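Long-range contact in phenolic acid decarboxylase (PDB 7AE5), which catalyses the reversible, non-oxidative decarboxylation of 4-hydroxybenzoate and 3,4-dihydroxybenzoate with the help of prenylated FMN and a metal ion: residues N209-A217 with F230-M240. Residues are numbered along the deposited sequence; the frame is centred on the assembly and turned at random.
Sequences NNPLVTFMA and FVGALQDGVPM. With RB (rubidium ion), chain R.
Asn210 and Gln235 reach for each other from opposite directions, and ND2 of Asn210 donates to Gln235 OE1 at 2.9 Å. The acceptor lies in the Asn210 amide plane, whereas the donor stands above the carbonyl plane of Gln235, the two amides being turned 34° apart. Asparagine suits the N-cap of helix 211-217 because OD1 accepts from Leu212 N at 3.1 Å; with CG anti to the backbone N (chi1 174°), one short side chain serves both partners. Replacing Asn210 with an alanine would probably leave Leu212 N without its cap and Gln235 OE1 without this donor, setting that buried amide freer to turn. Gln235 NE2 is in turn bonded to Val238 O.

Beyond this polar end the contact is apolar. The two methyls of Val231 face different neighbours, CG2 Met216 CB (3.7 Å) and CG1 Leu212 and Val213. Leu212 CD1 rests on Leu234 CB at 3.6 Å, and the fork of Leu234 lets CD1 meet the flat edge of Phe215 while CG covers one face of Phe230. Unbranched Met240 extends CE to Val213 CG2. Met216 CG lies at the Phe230 ring edge, 3.5 Å from CD2, and its bendable chain brings a sulfur ligand, SD, to join its own carbonyl O on a rubidium ion.

Val164, Thr219, Tyr223 and Glu227 complete that site, which probably adjoins the cofactor pocket, since Glu227 is a predicted manganese ligand and Val164 a predicted prenylated-FMN contact. Within the FMN-binding domain of this UbiD-family enzyme, Leu212 and Phe215 lie on Met77 of helix 71-77, Phe215 and Leu234 on Leu93 of helix 86-96, and Met240 on strand 252-254.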
# COMPACT_ATOMS: atom_id res chain seq x y z
N ASN C 209 51.79 0.61 -5.07
CA ASN C 209 51.72 1.44 -6.26
C ASN C 209 51.37 2.87 -5.90
O ASN C 209 50.92 3.18 -4.79
CB ASN C 209 50.68 0.90 -7.25
CG ASN C 209 51.12 -0.39 -7.92
OD1 ASN C 209 52.11 -0.41 -8.65
ND2 ASN C 209 50.38 -1.46 -7.68
N ASN C 210 51.60 3.75 -6.88
CA ASN C 210 51.03 5.09 -6.97
C ASN C 210 49.55 4.98 -6.63
O ASN C 210 48.84 4.14 -7.19
CB ASN C 210 51.26 5.63 -8.39
CG ASN C 210 50.59 6.98 -8.65
OD1 ASN C 210 49.93 7.56 -7.79
ND2 ASN C 210 50.76 7.47 -9.87
N PRO C 211 49.04 5.79 -5.69
CA PRO C 211 47.63 5.65 -5.29
C PRO C 211 46.64 5.80 -6.43
O PRO C 211 45.54 5.24 -6.35
CB PRO C 211 47.46 6.77 -4.24
CG PRO C 211 48.63 7.68 -4.42
CD PRO C 211 49.75 6.79 -4.87
N LEU C 212 47.00 6.52 -7.50
CA LEU C 212 46.08 6.64 -8.63
C LEU C 212 46.03 5.35 -9.44
O LEU C 212 45.01 5.07 -10.09
CB LEU C 212 46.48 7.80 -9.53
CG LEU C 212 45.91 9.18 -9.17
CD1 LEU C 212 44.39 9.13 -9.05
CD2 LEU C 212 46.54 9.70 -7.90
N VAL C 213 47.10 4.56 -9.43
CA VAL C 213 47.09 3.29 -10.13
C VAL C 213 46.13 2.32 -9.45
O VAL C 213 45.30 1.68 -10.11
CB VAL C 213 48.52 2.70 -10.21
CG1 VAL C 213 48.48 1.28 -10.74
CG2 VAL C 213 49.40 3.58 -11.08
N THR C 214 46.23 2.20 -8.13
CA THR C 214 45.27 1.41 -7.37
C THR C 214 43.85 1.92 -7.58
O THR C 214 42.90 1.13 -7.64
CB THR C 214 45.63 1.43 -5.88
OG1 THR C 214 47.00 1.04 -5.71
CG2 THR C 214 44.74 0.47 -5.10
N PHE C 215 43.70 3.24 -7.71
CA PHE C 215 42.39 3.83 -7.96
C PHE C 215 41.81 3.33 -9.28
O PHE C 215 40.68 2.83 -9.33
CB PHE C 215 42.49 5.35 -7.94
CG PHE C 215 41.18 6.05 -7.72
CD1 PHE C 215 40.51 5.93 -6.51
CD2 PHE C 215 40.62 6.84 -8.71
CE1 PHE C 215 39.30 6.58 -6.30
CE2 PHE C 215 39.42 7.50 -8.51
CZ PHE C 215 38.76 7.36 -7.30
N MET C 216 42.57 3.47 -10.37
CA MET C 216 42.09 2.98 -11.66
C MET C 216 41.89 1.48 -11.65
O MET C 216 40.97 0.96 -12.29
CB MET C 216 43.05 3.37 -12.78
CG MET C 216 42.63 2.82 -14.11
SD MET C 216 43.17 1.11 -14.35
CE MET C 216 44.79 1.13 -13.57
N ALA C 217 42.77 0.75 -10.96
CA ALA C 217 42.62 -0.69 -10.87
C ALA C 217 41.33 -1.05 -10.14
O ALA C 217 40.64 -2.01 -10.51
CB ALA C 217 43.83 -1.31 -10.18
N PHE C 230 44.31 6.38 -18.32
CA PHE C 230 43.35 6.93 -17.37
C PHE C 230 44.05 7.42 -16.11
O PHE C 230 43.66 8.45 -15.54
CB PHE C 230 42.29 5.89 -17.03
CG PHE C 230 41.20 6.41 -16.13
CD1 PHE C 230 40.39 7.46 -16.54
CD2 PHE C 230 40.99 5.86 -14.88
CE1 PHE C 230 39.39 7.94 -15.72
CE2 PHE C 230 39.98 6.34 -14.05
CZ PHE C 230 39.18 7.39 -14.48
N VAL C 231 45.07 6.69 -15.65
CA VAL C 231 45.88 7.17 -14.53
C VAL C 231 46.46 8.54 -14.86
O VAL C 231 46.47 9.45 -14.02
CB VAL C 231 46.98 6.15 -14.18
CG1 VAL C 231 47.95 6.74 -13.17
CG2 VAL C 231 46.36 4.87 -13.66
N GLY C 232 46.96 8.71 -16.09
CA GLY C 232 47.44 10.01 -16.50
C GLY C 232 46.36 11.07 -16.49
O GLY C 232 46.60 12.22 -16.13
N ALA C 233 45.14 10.69 -16.89
CA ALA C 233 44.03 11.63 -16.86
C ALA C 233 43.69 12.06 -15.44
O ALA C 233 43.35 13.22 -15.19
CB ALA C 233 42.81 11.02 -17.55
N LEU C 234 43.80 11.13 -14.49
CA LEU C 234 43.56 11.47 -13.09
C LEU C 234 44.70 12.29 -12.49
O LEU C 234 44.50 12.93 -11.45
CB LEU C 234 43.33 10.20 -12.27
CG LEU C 234 42.19 9.30 -12.74
CD1 LEU C 234 41.96 8.17 -11.75
CD2 LEU C 234 40.92 10.10 -12.96
N GLN C 235 45.88 12.27 -13.11
CA GLN C 235 46.99 13.10 -12.70
C GLN C 235 46.99 14.46 -13.40
O GLN C 235 48.05 15.08 -13.54
CB GLN C 235 48.32 12.38 -12.95
CG GLN C 235 48.46 11.07 -12.19
CD GLN C 235 49.83 10.44 -12.34
OE1 GLN C 235 50.41 9.95 -11.37
NE2 GLN C 235 50.35 10.45 -13.56
N ASP C 236 45.82 14.92 -13.84
CA ASP C 236 45.65 16.23 -14.48
C ASP C 236 46.51 16.37 -15.73
O ASP C 236 47.01 17.45 -16.04
CB ASP C 236 45.94 17.36 -13.50
CG ASP C 236 44.99 18.53 -13.67
OD1 ASP C 236 45.20 19.57 -13.01
OD2 ASP C 236 44.02 18.41 -14.45
N GLY C 237 46.70 15.27 -16.47
CA GLY C 237 47.41 15.32 -17.73
C GLY C 237 48.90 15.06 -17.65
O GLY C 237 49.63 15.48 -18.55
N VAL C 238 49.37 14.37 -16.62
CA VAL C 238 50.78 14.03 -16.46
C VAL C 238 50.92 12.53 -16.67
O VAL C 238 50.38 11.74 -15.88
CB VAL C 238 51.31 14.45 -15.08
CG1 VAL C 238 52.74 13.95 -14.89
CG2 VAL C 238 51.25 15.96 -14.92
N PRO C 239 51.62 12.09 -17.71
CA PRO C 239 51.72 10.65 -17.98
C PRO C 239 52.47 9.92 -16.87
O PRO C 239 53.36 10.48 -16.22
CB PRO C 239 52.49 10.58 -19.30
CG PRO C 239 52.37 11.95 -19.90
CD PRO C 239 52.31 12.89 -18.74
N MET C 240 52.10 8.67 -16.66
CA MET C 240 52.79 7.80 -15.72
C MET C 240 53.80 6.93 -16.46
O MET C 240 53.71 6.71 -17.67
CB MET C 240 51.80 6.92 -14.96
CG MET C 240 51.00 5.98 -15.84
SD MET C 240 50.27 4.62 -14.90
CE MET C 240 51.64 4.18 -13.84
RB RB R . 40.78 -0.54 -14.21